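Catechol O-methyltransferase (Niastella koreensis, PDB 7CVW) transfers a methyl group from S-adenosyl-L-methionine to a hydroxyl of catechol-like compounds, using magnesium and giving meta- and para-methylated products in equal proportion. Local coordinates at residues N60-G65 / I86-D91; T66-S71 / A95-K100; A130-M135 / L155-T160. One frame throughout, in Å; residues are numbered along the deposited sequence.

How the interactions relate
Interactions 1 and 2 are buried and both line the SAH pocket. Interaction 1 pairs two central parallel strands through regular backbone bonds, with a buried carboxylate on one face. Interaction 2 continues the chain from the first of these strands into the cofactor loop and sets it against helix 92-104 by small apolar contacts, with no hydrogen bond between residues 66-71 and 95-100 themselves. Thr-66 and Thr-87 join the two through their hydroxyls. Interaction 3 is only partly buried and lies away from SAH. It gathers the start of the neighbouring strand 133-138 against residues 155-160 with a salt bridge and a water. Strand 60-64 connects it to interaction 1.

Interaction 1: residues N60-G65 / I86-D91; sequences NILELG and ITLEYD. With SAH (S-adenosyl-L-homocysteine), chain E.
Glu-63 and Thr-87 sit across from each other on neighbouring strands, with their side chains side by side and pointing the same way. CB of Glu-63 lies 3.6 Å from Thr-87 OG1. CG, anti to the backbone N (chi1 170°), lies 3.4 Å from Thr-87 OG1, CD is as close, and the extended chain brings the carboxylate alongside the hydroxyl. There Thr-87 OG1 donates to the anti lone pair of Glu-63 OE1 at 2.6 Å, the one turned from OE2. Thr-72 OG1 is a second partner of OE1. The other oxygen, OE2, bonds Ser-71 OG and lies 3.9 Å from the amino N of SAH. These bonds tie down both oxygens of a buried carboxylate.

The strands belong to the unit strand 60-64, helix 70-76, strand 84-89 of the Rossmann-like methyltransferase fold. They run parallel, 10° apart. Glu-63 N donates to Ile-86 O at 2.8 Å, and Leu-88 N to Glu-63 O. On the other face, Leu-62 CD1 packs on Ile-86 CG2 and Leu-88 CG. Leu-64 and Leu-88 meet there through their CD1 atoms at 4.2 Å.

Just after strand 60-64, Gly-65 N donates to Leu-88 O, and Gly-65 O accepts from the amino N of SAH at 3.0 Å. Glu-89 holds the ribose with both carboxylate oxygens: OE1 accepts from O3' and OE2 from O2' of SAH, each at 2.6 Å.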
loop_
_atom_site.group_PDB
_atom_site.type_symbol
_atom_site.label_atom_id
_atom_site.label_comp_id
_atom_site.label_asym_id
_atom_site.label_seq_id
_atom_site.Cartn_x
_atom_site.Cartn_y
_atom_site.Cartn_z
ATOM N N ASN A 60 -15.282 -4.315 10.749
ATOM C CA ASN A 60 -15.223 -3.375 11.892
ATOM C C ASN A 60 -13.992 -2.493 11.715
ATOM O O ASN A 60 -12.871 -3.005 11.731
ATOM C CB ASN A 60 -15.228 -4.115 13.225
ATOM C CG ASN A 60 -16.594 -4.701 13.519
ATOM O OD1 ASN A 60 -17.558 -3.965 13.724
ATOM N ND2 ASN A 60 -16.703 -6.021 13.486
ATOM N N ILE A 61 -14.213 -1.201 11.539
ATOM C CA ILE A 61 -13.110 -0.242 11.278
ATOM C C ILE A 61 -13.149 0.836 12.352
ATOM O O ILE A 61 -14.272 1.258 12.750
ATOM C CB ILE A 61 -13.182 0.342 9.859
ATOM C CG1 ILE A 61 -12.999 -0.747 8.790
ATOM C CG2 ILE A 61 -12.143 1.442 9.696
ATOM C CD1 ILE A 61 -13.257 -0.246 7.414
ATOM N N LEU A 62 -11.975 1.236 12.836
ATOM C CA LEU A 62 -11.829 2.365 13.789
ATOM C C LEU A 62 -11.025 3.447 13.110
ATOM O O LEU A 62 -9.954 3.141 12.578
ATOM C CB LEU A 62 -11.118 1.902 15.063
ATOM C CG LEU A 62 -10.782 2.966 16.106
ATOM C CD1 LEU A 62 -12.018 3.655 16.662
ATOM C CD2 LEU A 62 -10.029 2.322 17.240
ATOM N N GLU A 63 -11.491 4.688 13.193
ATOM C CA GLU A 63 -10.743 5.851 12.664
ATOM C C GLU A 63 -10.568 6.887 13.768
ATOM O O GLU A 63 -11.522 7.151 14.524
ATOM C CB GLU A 63 -11.495 6.465 11.494
ATOM C CG GLU A 63 -10.945 7.800 11.036
ATOM C CD GLU A 63 -11.684 8.314 9.814
ATOM O OE1 GLU A 63 -12.885 8.692 9.969
ATOM O OE2 GLU A 63 -11.087 8.318 8.706
ATOM N N LEU A 64 -9.374 7.436 13.885
ATOM C CA LEU A 64 -9.105 8.575 14.800
ATOM C C LEU A 64 -8.917 9.793 13.915
ATOM O O LEU A 64 -7.980 9.788 13.110
ATOM C CB LEU A 64 -7.832 8.326 15.606
ATOM C CG LEU A 64 -7.923 7.377 16.786
ATOM C CD1 LEU A 64 -8.606 6.085 16.454
ATOM C CD2 LEU A 64 -6.536 7.100 17.350
ATOM N N GLY A 65 -9.779 10.780 14.080
ATOM C CA GLY A 65 -9.681 12.021 13.321
ATOM C C GLY A 65 -10.609 11.983 12.124
ATOM O O GLY A 65 -10.221 11.481 11.056
ATOM N N ILE A 86 -16.374 3.094 13.451
ATOM C CA ILE A 86 -16.413 4.069 14.573
ATOM C C ILE A 86 -15.317 5.106 14.311
ATOM O O ILE A 86 -14.195 4.717 14.034
ATOM C CB ILE A 86 -16.209 3.339 15.911
ATOM C CG1 ILE A 86 -17.310 2.297 16.143
ATOM C CG2 ILE A 86 -16.137 4.357 17.024
ATOM C CD1 ILE A 86 -17.095 1.437 17.374
ATOM N N THR A 87 -15.657 6.388 14.299
ATOM C CA THR A 87 -14.653 7.456 14.039
ATOM C C THR A 87 -14.696 8.432 15.202
ATOM O O THR A 87 -15.817 8.750 15.675
ATOM C CB THR A 87 -14.884 8.062 12.652
ATOM O OG1 THR A 87 -13.838 9.004 12.359
ATOM C CG2 THR A 87 -16.239 8.713 12.524
ATOM N N LEU A 88 -13.530 8.899 15.632
ATOM C CA LEU A 88 -13.380 9.759 16.829
ATOM C C LEU A 88 -12.987 11.161 16.378
ATOM O O LEU A 88 -12.096 11.306 15.529
ATOM C CB LEU A 88 -12.327 9.180 17.762
ATOM C CG LEU A 88 -12.470 7.704 18.114
ATOM C CD1 LEU A 88 -11.490 7.291 19.210
ATOM C CD2 LEU A 88 -13.889 7.308 18.432
ATOM N N GLU A 89 -13.718 12.167 16.850
ATOM C CA GLU A 89 -13.479 13.564 16.453
ATOM C C GLU A 89 -13.664 14.468 17.664
ATOM O O GLU A 89 -14.778 14.518 18.202
ATOM C CB GLU A 89 -14.451 13.935 15.333
ATOM C CG GLU A 89 -14.377 15.407 14.963
ATOM C CD GLU A 89 -12.974 15.870 14.584
ATOM O OE1 GLU A 89 -12.331 15.242 13.696
ATOM O OE2 GLU A 89 -12.499 16.851 15.188
ATOM N N TYR A 90 -12.624 15.219 18.023
ATOM C CA TYR A 90 -12.604 16.101 19.226
ATOM C C TYR A 90 -13.455 17.355 19.014
ATOM O O TYR A 90 -14.052 17.837 20.011
ATOM C CB TYR A 90 -11.143 16.454 19.549
ATOM C CG TYR A 90 -10.846 17.603 20.477
ATOM C CD1 TYR A 90 -11.433 17.672 21.733
ATOM C CD2 TYR A 90 -9.890 18.551 20.155
ATOM C CE1 TYR A 90 -11.115 18.685 22.621
ATOM C CE2 TYR A 90 -9.576 19.579 21.017
ATOM C CZ TYR A 90 -10.191 19.651 22.255
ATOM O OH TYR A 90 -9.871 20.658 23.125
ATOM N N ASP A 91 -13.470 17.908 17.801
ATOM C CA ASP A 91 -14.102 19.221 17.531
ATOM C C ASP A 91 -15.586 18.990 17.234
ATOM O O ASP A 91 -15.918 18.370 16.229
ATOM C CB ASP A 91 -13.352 19.949 16.428
ATOM C CG ASP A 91 -13.865 21.349 16.212
ATOM O OD1 ASP A 91 -15.071 21.543 16.260
ATOM O OD2 ASP A 91 -13.037 22.234 16.029
HETATM N N SAH E . -8.967 11.541 8.386
HETATM C CA SAH E . -9.502 12.832 7.911
HETATM C CB SAH E . -8.600 13.992 8.360
HETATM C CG SAH E . -8.439 14.115 9.838
HETATM S SD SAH E . -7.710 15.779 10.120
HETATM C C SAH E . -9.569 12.745 6.384
HETATM O O SAH E . -10.564 13.085 5.853
HETATM O OXT SAH E . -8.589 12.354 5.849
HETATM C "C5'" SAH E . -7.379 15.682 11.907
HETATM C "C4'" SAH E . -8.652 15.681 12.708
HETATM O "O4'" SAH E . -8.297 15.277 14.035
HETATM C "C3'" SAH E . -9.367 17.041 12.868
HETATM O "O3'" SAH E . -10.736 16.980 12.514
HETATM C "C2'" SAH E . -9.201 17.374 14.353
HETATM O "O2'" SAH E . -10.258 18.120 14.892
HETATM C "C1'" SAH E . -9.111 15.975 14.931
HETATM N N9 SAH E . -8.528 15.899 16.251
HETATM C C8 SAH E . -7.613 16.737 16.816
HETATM N N7 SAH E . -7.314 16.417 18.043
HETATM C C5 SAH E . -8.078 15.299 18.310
HETATM C C6 SAH E . -8.208 14.473 19.444
HETATM N N6 SAH E . -7.565 14.679 20.575
HETATM N N1 SAH E . -9.065 13.452 19.369
HETATM C C2 SAH E . -9.724 13.258 18.227
HETATM N N3 SAH E . -9.697 13.972 17.116
HETATM C C4 SAH E . -8.828 14.972 17.205
#

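Interaction 2: residues T66-S71 / A95-K100; sequences TLAGYS and AAVAQK. With SAH (S-adenosyl-L-homocysteine), chain E.
The carbonyl oxygen of Ala-68 is met by two groups of helix 92-104. Ala-98 CA approaches it at 3.6 Å in a CA-H...O contact with an angle of 159° at the hydrogen. Asn-101 ND2, one turn further on, gives it a hydrogen bond. The methyl of Ala-98 points into the loop and does most of the touching. Its CB lies 3.6 Å from Thr-66 CG2 and equally close to Leu-67 O, with Gly-69 N slightly further off. Beside it, Val-97 CG1 reaches Ala-68 CB at 4.2 Å. The small alanines let loop and helix come close: Ala-68 CA and Ala-98 CA are 4.1 Å apart.

Residues 66-69, the loop after strand 60-64, with the start of helix 70-76, belong to the glycine-containing SAM-binding motif of class I methyltransferases, which begins at the end of that strand. The loop folds as a type II' beta turn from Thr-66 to Gly-69, closed by a bond from Gly-69 N to Thr-66 O. Gly-69, at positive phi, then occupies the N-cap position of helix 70-76. Thr-66 turns its methyl to Ala-98, while its OG1 bonds Thr-87 OG1.

Leu-67 points away from the helix and packs on SAH. Its CD1 lies 3.6 Å from O3' of the ribose, and its CB packs on the CB of SAH. Ser-71 takes the amino acid end. Its OG, between the backbone N and the carbonyl carbon (chi1 55°), accepts from the SAH amino N at 2.9 Å. Ser-71 N donates to the SAH carboxylate oxygen O at 3.2 Å.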
loop_
_atom_site.group_PDB
_atom_site.type_symbol
_atom_site.label_atom_id
_atom_site.label_comp_id
_atom_site.label_asym_id
_atom_site.label_seq_id
_atom_site.Cartn_x
_atom_site.Cartn_y
_atom_site.Cartn_z
ATOM N N THR A 66 -11.807 12.526 12.262
ATOM C CA THR A 66 -12.846 12.455 11.211
ATOM C C THR A 66 -12.749 13.633 10.233
ATOM O O THR A 66 -12.925 13.416 9.009
ATOM C CB THR A 66 -14.221 12.438 11.879
ATOM O OG1 THR A 66 -14.202 11.578 13.019
ATOM C CG2 THR A 66 -15.311 12.036 10.912
ATOM N N LEU A 67 -12.511 14.819 10.765
ATOM C CA LEU A 67 -12.601 16.061 9.960
ATOM C C LEU A 67 -14.018 16.139 9.365
ATOM O O LEU A 67 -14.927 16.193 10.127
ATOM C CB LEU A 67 -11.481 16.165 8.927
ATOM C CG LEU A 67 -11.335 17.538 8.271
ATOM C CD1 LEU A 67 -10.867 18.572 9.273
ATOM C CD2 LEU A 67 -10.330 17.434 7.142
ATOM N N ALA A 68 -14.148 16.147 8.037
ATOM C CA ALA A 68 -15.472 16.223 7.380
ATOM C C ALA A 68 -15.945 14.825 6.946
ATOM O O ALA A 68 -16.955 14.728 6.257
ATOM C CB ALA A 68 -15.373 17.188 6.219
ATOM N N GLY A 69 -15.219 13.770 7.300
ATOM C CA GLY A 69 -15.629 12.394 6.989
ATOM C C GLY A 69 -15.202 11.940 5.604
ATOM O O GLY A 69 -15.755 10.935 5.142
ATOM N N TYR A 70 -14.264 12.628 4.950
ATOM C CA TYR A 70 -13.813 12.281 3.571
ATOM C C TYR A 70 -13.169 10.886 3.599
ATOM O O TYR A 70 -13.578 9.972 2.859
ATOM C CB TYR A 70 -12.913 13.380 3.012
ATOM C CG TYR A 70 -12.554 13.148 1.576
ATOM C CD1 TYR A 70 -11.443 12.398 1.272
ATOM C CD2 TYR A 70 -13.335 13.637 0.543
ATOM C CE1 TYR A 70 -11.082 12.126 -0.040
ATOM C CE2 TYR A 70 -12.995 13.367 -0.776
ATOM C CZ TYR A 70 -11.872 12.616 -1.061
ATOM O OH TYR A 70 -11.564 12.295 -2.344
ATOM N N SER A 71 -12.160 10.683 4.447
ATOM C CA SER A 71 -11.487 9.363 4.581
ATOM C C SER A 71 -12.526 8.344 5.044
ATOM O O SER A 71 -12.474 7.193 4.577
ATOM C CB SER A 71 -10.306 9.384 5.501
ATOM O OG SER A 71 -10.653 9.878 6.777
ATOM N N ALA A 95 -17.425 17.312 13.917
ATOM C CA ALA A 95 -18.246 16.089 14.053
ATOM C C ALA A 95 -19.619 16.342 13.430
ATOM O O ALA A 95 -20.166 15.421 12.801
ATOM C CB ALA A 95 -18.325 15.697 15.506
ATOM N N ALA A 96 -20.192 17.529 13.629
ATOM C CA ALA A 96 -21.538 17.866 13.080
ATOM C C ALA A 96 -21.465 17.905 11.546
ATOM O O ALA A 96 -22.418 17.446 10.870
ATOM C CB ALA A 96 -22.050 19.176 13.621
ATOM N N VAL A 97 -20.393 18.482 11.007
ATOM C CA VAL A 97 -20.186 18.560 9.540
ATOM C C VAL A 97 -20.009 17.158 8.983
ATOM O O VAL A 97 -20.690 16.832 7.976
ATOM C CB VAL A 97 -19.006 19.471 9.189
ATOM C CG1 VAL A 97 -18.647 19.369 7.713
ATOM C CG2 VAL A 97 -19.347 20.888 9.585
ATOM N N ALA A 98 -19.162 16.335 9.618
ATOM C CA ALA A 98 -18.971 14.949 9.179
ATOM C C ALA A 98 -20.323 14.219 9.219
ATOM O O ALA A 98 -20.600 13.395 8.321
ATOM C CB ALA A 98 -17.935 14.279 10.029
ATOM N N GLN A 99 -21.145 14.445 10.248
ATOM C CA GLN A 99 -22.408 13.678 10.369
ATOM C C GLN A 99 -23.307 13.994 9.165
ATOM O O GLN A 99 -23.868 13.054 8.583
ATOM C CB GLN A 99 -23.137 14.000 11.662
ATOM C CG GLN A 99 -24.402 13.173 11.812
ATOM C CD GLN A 99 -24.090 11.729 12.123
ATOM O OE1 GLN A 99 -23.443 11.442 13.126
ATOM N NE2 GLN A 99 -24.483 10.821 11.236
ATOM N N LYS A 100 -23.392 15.261 8.772
ATOM C CA LYS A 100 -24.200 15.674 7.597
ATOM C C LYS A 100 -23.648 14.982 6.348
ATOM O O LYS A 100 -24.432 14.524 5.495
ATOM C CB LYS A 100 -24.177 17.191 7.423
ATOM C CG LYS A 100 -25.079 17.720 6.316
ATOM C CD LYS A 100 -25.181 19.235 6.313
ATOM C CE LYS A 100 -25.254 19.812 4.917
ATOM N NZ LYS A 100 -26.104 21.026 4.866
HETATM N N SAH E . -8.967 11.541 8.386
HETATM C CA SAH E . -9.502 12.832 7.911
HETATM C CB SAH E . -8.600 13.992 8.360
HETATM C CG SAH E . -8.439 14.115 9.838
HETATM S SD SAH E . -7.710 15.779 10.120
HETATM C C SAH E . -9.569 12.745 6.384
HETATM O O SAH E . -10.564 13.085 5.853
HETATM O OXT SAH E . -8.589 12.354 5.849
HETATM C "C5'" SAH E . -7.379 15.682 11.907
HETATM C "C4'" SAH E . -8.652 15.681 12.708
HETATM O "O4'" SAH E . -8.297 15.277 14.035
HETATM C "C3'" SAH E . -9.367 17.041 12.868
HETATM O "O3'" SAH E . -10.736 16.980 12.514
HETATM C "C2'" SAH E . -9.201 17.374 14.353
HETATM O "O2'" SAH E . -10.258 18.120 14.892
HETATM C "C1'" SAH E . -9.111 15.975 14.931
HETATM N N9 SAH E . -8.528 15.899 16.251
HETATM C C8 SAH E . -7.613 16.737 16.816
HETATM N N7 SAH E . -7.314 16.417 18.043
HETATM C C5 SAH E . -8.078 15.299 18.310
HETATM C C6 SAH E . -8.208 14.473 19.444
HETATM N N6 SAH E . -7.565 14.679 20.575
HETATM N N1 SAH E . -9.065 13.452 19.369
HETATM C C2 SAH E . -9.724 13.258 18.227
HETATM N N3 SAH E . -9.697 13.972 17.116
HETATM C C4 SAH E . -8.828 14.972 17.205
#

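Interaction 3: residues A130-M135 / L155-T160; sequences AGPFDM and LSRPGT
Pro-132 CA meets Leu-155 O in a CA-H...O contact at 3.3 Å. The contact lies at the N-terminal ends of the parallel strands 133-138 and 160-165, which helix 145-154 joins in a beta-alpha-beta crossover. A cis peptide bond precedes Pro-132. The proline CB packs on Arg-157 CB at 3.8 Å, their side chains crossing at about a right angle.

Phe-133 N donates to Leu-155 O at 2.9 Å, nearly straight at 165°. The phenylalanine ring turns its edge to Leu-155, with CD2 lying 3.9 Å from Leu-155 CB. Phe-133 O faces Thr-160 OG1, which in turn accepts from Arg-157 N.

Asp-134 makes the salt bridge. Arg-157 CG sits between its backbone N and carbonyl carbon (chi1 57°), and the chain, extended from CG to NE, carries the guanidinium to Asp-134. Side-on, both NE (2.9 Å) and NH2 (3.0 Å) of Arg-157 bond Asp-134 OD1, which lies in the guanidinium plane. The carboxylate is turned 50° from that plane. OD2 accepts from the backbone N of Lys-59 and Asn-60. Arg-157 NH1 is held by Pro-158 O. A water donates to Asp-134 O at 2.8 Å and to Gly-159 O at 2.7 Å.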
loop_
_atom_site.group_PDB
_atom_site.type_symbol
_atom_site.label_atom_id
_atom_site.label_comp_id
_atom_site.label_asym_id
_atom_site.label_seq_id
_atom_site.Cartn_x
_atom_site.Cartn_y
_atom_site.Cartn_z
ATOM N N ALA A 130 -15.400 -3.066 22.327
ATOM C CA ALA A 130 -15.805 -2.634 20.971
ATOM C C ALA A 130 -14.940 -3.322 19.917
ATOM O O ALA A 130 -15.382 -3.393 18.749
ATOM C CB ALA A 130 -15.737 -1.135 20.843
ATOM N N GLY A 131 -13.767 -3.802 20.310
ATOM C CA GLY A 131 -12.874 -4.503 19.373
ATOM C C GLY A 131 -13.289 -5.960 19.189
ATOM O O GLY A 131 -14.324 -6.409 19.681
ATOM N N PRO A 132 -12.496 -6.743 18.448
ATOM C CA PRO A 132 -11.344 -6.199 17.730
ATOM C C PRO A 132 -11.749 -5.558 16.394
ATOM O O PRO A 132 -12.751 -5.945 15.793
ATOM C CB PRO A 132 -10.492 -7.446 17.516
ATOM C CG PRO A 132 -11.513 -8.533 17.329
ATOM C CD PRO A 132 -12.613 -8.206 18.308
ATOM N N PHE A 133 -10.953 -4.588 15.951
ATOM C CA PHE A 133 -11.135 -3.934 14.645
ATOM C C PHE A 133 -10.243 -4.620 13.622
ATOM O O PHE A 133 -9.117 -4.987 13.966
ATOM C CB PHE A 133 -10.847 -2.433 14.735
ATOM C CG PHE A 133 -11.801 -1.730 15.668
ATOM C CD1 PHE A 133 -13.026 -1.293 15.196
ATOM C CD2 PHE A 133 -11.476 -1.513 17.001
ATOM C CE1 PHE A 133 -13.937 -0.675 16.047
ATOM C CE2 PHE A 133 -12.367 -0.859 17.837
ATOM C CZ PHE A 133 -13.599 -0.452 17.362
ATOM N N ASP A 134 -10.732 -4.743 12.399
ATOM C CA ASP A 134 -9.982 -5.379 11.289
ATOM C C ASP A 134 -8.976 -4.373 10.739
ATOM O O ASP A 134 -7.916 -4.800 10.244
ATOM C CB ASP A 134 -10.962 -5.822 10.210
ATOM C CG ASP A 134 -11.981 -6.810 10.738
ATOM O OD1 ASP A 134 -11.536 -7.843 11.247
ATOM O OD2 ASP A 134 -13.198 -6.501 10.733
ATOM N N MET A 135 -9.329 -3.081 10.784
ATOM C CA MET A 135 -8.480 -1.984 10.267
ATOM C C MET A 135 -8.655 -0.766 11.168
ATOM O O MET A 135 -9.783 -0.506 11.621
ATOM C CB MET A 135 -8.841 -1.639 8.829
ATOM C CG MET A 135 -7.970 -0.566 8.241
ATOM S SD MET A 135 -8.327 -0.408 6.484
ATOM C CE MET A 135 -7.480 1.103 6.036
ATOM N N LEU A 155 -7.080 -2.968 20.902
ATOM C CA LEU A 155 -8.364 -3.083 20.175
ATOM C C LEU A 155 -8.171 -3.885 18.879
ATOM O O LEU A 155 -9.070 -3.829 18.027
ATOM C CB LEU A 155 -8.868 -1.664 19.898
ATOM C CG LEU A 155 -9.310 -0.911 21.151
ATOM C CD1 LEU A 155 -9.486 0.563 20.854
ATOM C CD2 LEU A 155 -10.591 -1.531 21.710
ATOM N N SER A 156 -7.077 -4.645 18.772
ATOM C CA SER A 156 -6.686 -5.365 17.535
ATOM C C SER A 156 -6.898 -6.860 17.723
ATOM O O SER A 156 -7.016 -7.305 18.885
ATOM C CB SER A 156 -5.246 -5.082 17.160
ATOM O OG SER A 156 -5.101 -3.741 16.688
ATOM N N ARG A 157 -6.886 -7.578 16.608
ATOM C CA ARG A 157 -6.750 -9.054 16.571
ATOM C C ARG A 157 -5.470 -9.363 15.809
ATOM O O ARG A 157 -4.952 -8.508 15.094
ATOM C CB ARG A 157 -7.953 -9.681 15.858
ATOM C CG ARG A 157 -8.168 -9.173 14.441
ATOM C CD ARG A 157 -9.027 -10.059 13.568
ATOM N NE ARG A 157 -9.350 -9.488 12.267
ATOM C CZ ARG A 157 -8.595 -9.523 11.173
ATOM N NH1 ARG A 157 -7.393 -10.076 11.181
ATOM N NH2 ARG A 157 -9.049 -8.996 10.048
ATOM N N PRO A 158 -4.938 -10.599 15.869
ATOM C CA PRO A 158 -3.907 -11.004 14.918
ATOM C C PRO A 158 -4.376 -10.734 13.483
ATOM O O PRO A 158 -5.490 -11.140 13.135
ATOM C CB PRO A 158 -3.759 -12.504 15.228
ATOM C CG PRO A 158 -4.115 -12.591 16.692
ATOM C CD PRO A 158 -5.314 -11.678 16.806
ATOM N N GLY A 159 -3.573 -9.999 12.709
ATOM C CA GLY A 159 -3.875 -9.668 11.308
ATOM C C GLY A 159 -4.501 -8.289 11.132
ATOM O O GLY A 159 -4.682 -7.865 9.983
ATOM N N THR A 160 -4.880 -7.613 12.208
ATOM C CA THR A 160 -5.392 -6.224 12.113
ATOM C C THR A 160 -4.347 -5.372 11.393
ATOM O O THR A 160 -3.148 -5.474 11.708
ATOM C CB THR A 160 -5.671 -5.622 13.485
ATOM O OG1 THR A 160 -6.785 -6.298 14.077
ATOM C CG2 THR A 160 -5.926 -4.134 13.400
HETATM O O HOH W 1 -7.129 -7.212 9.016
#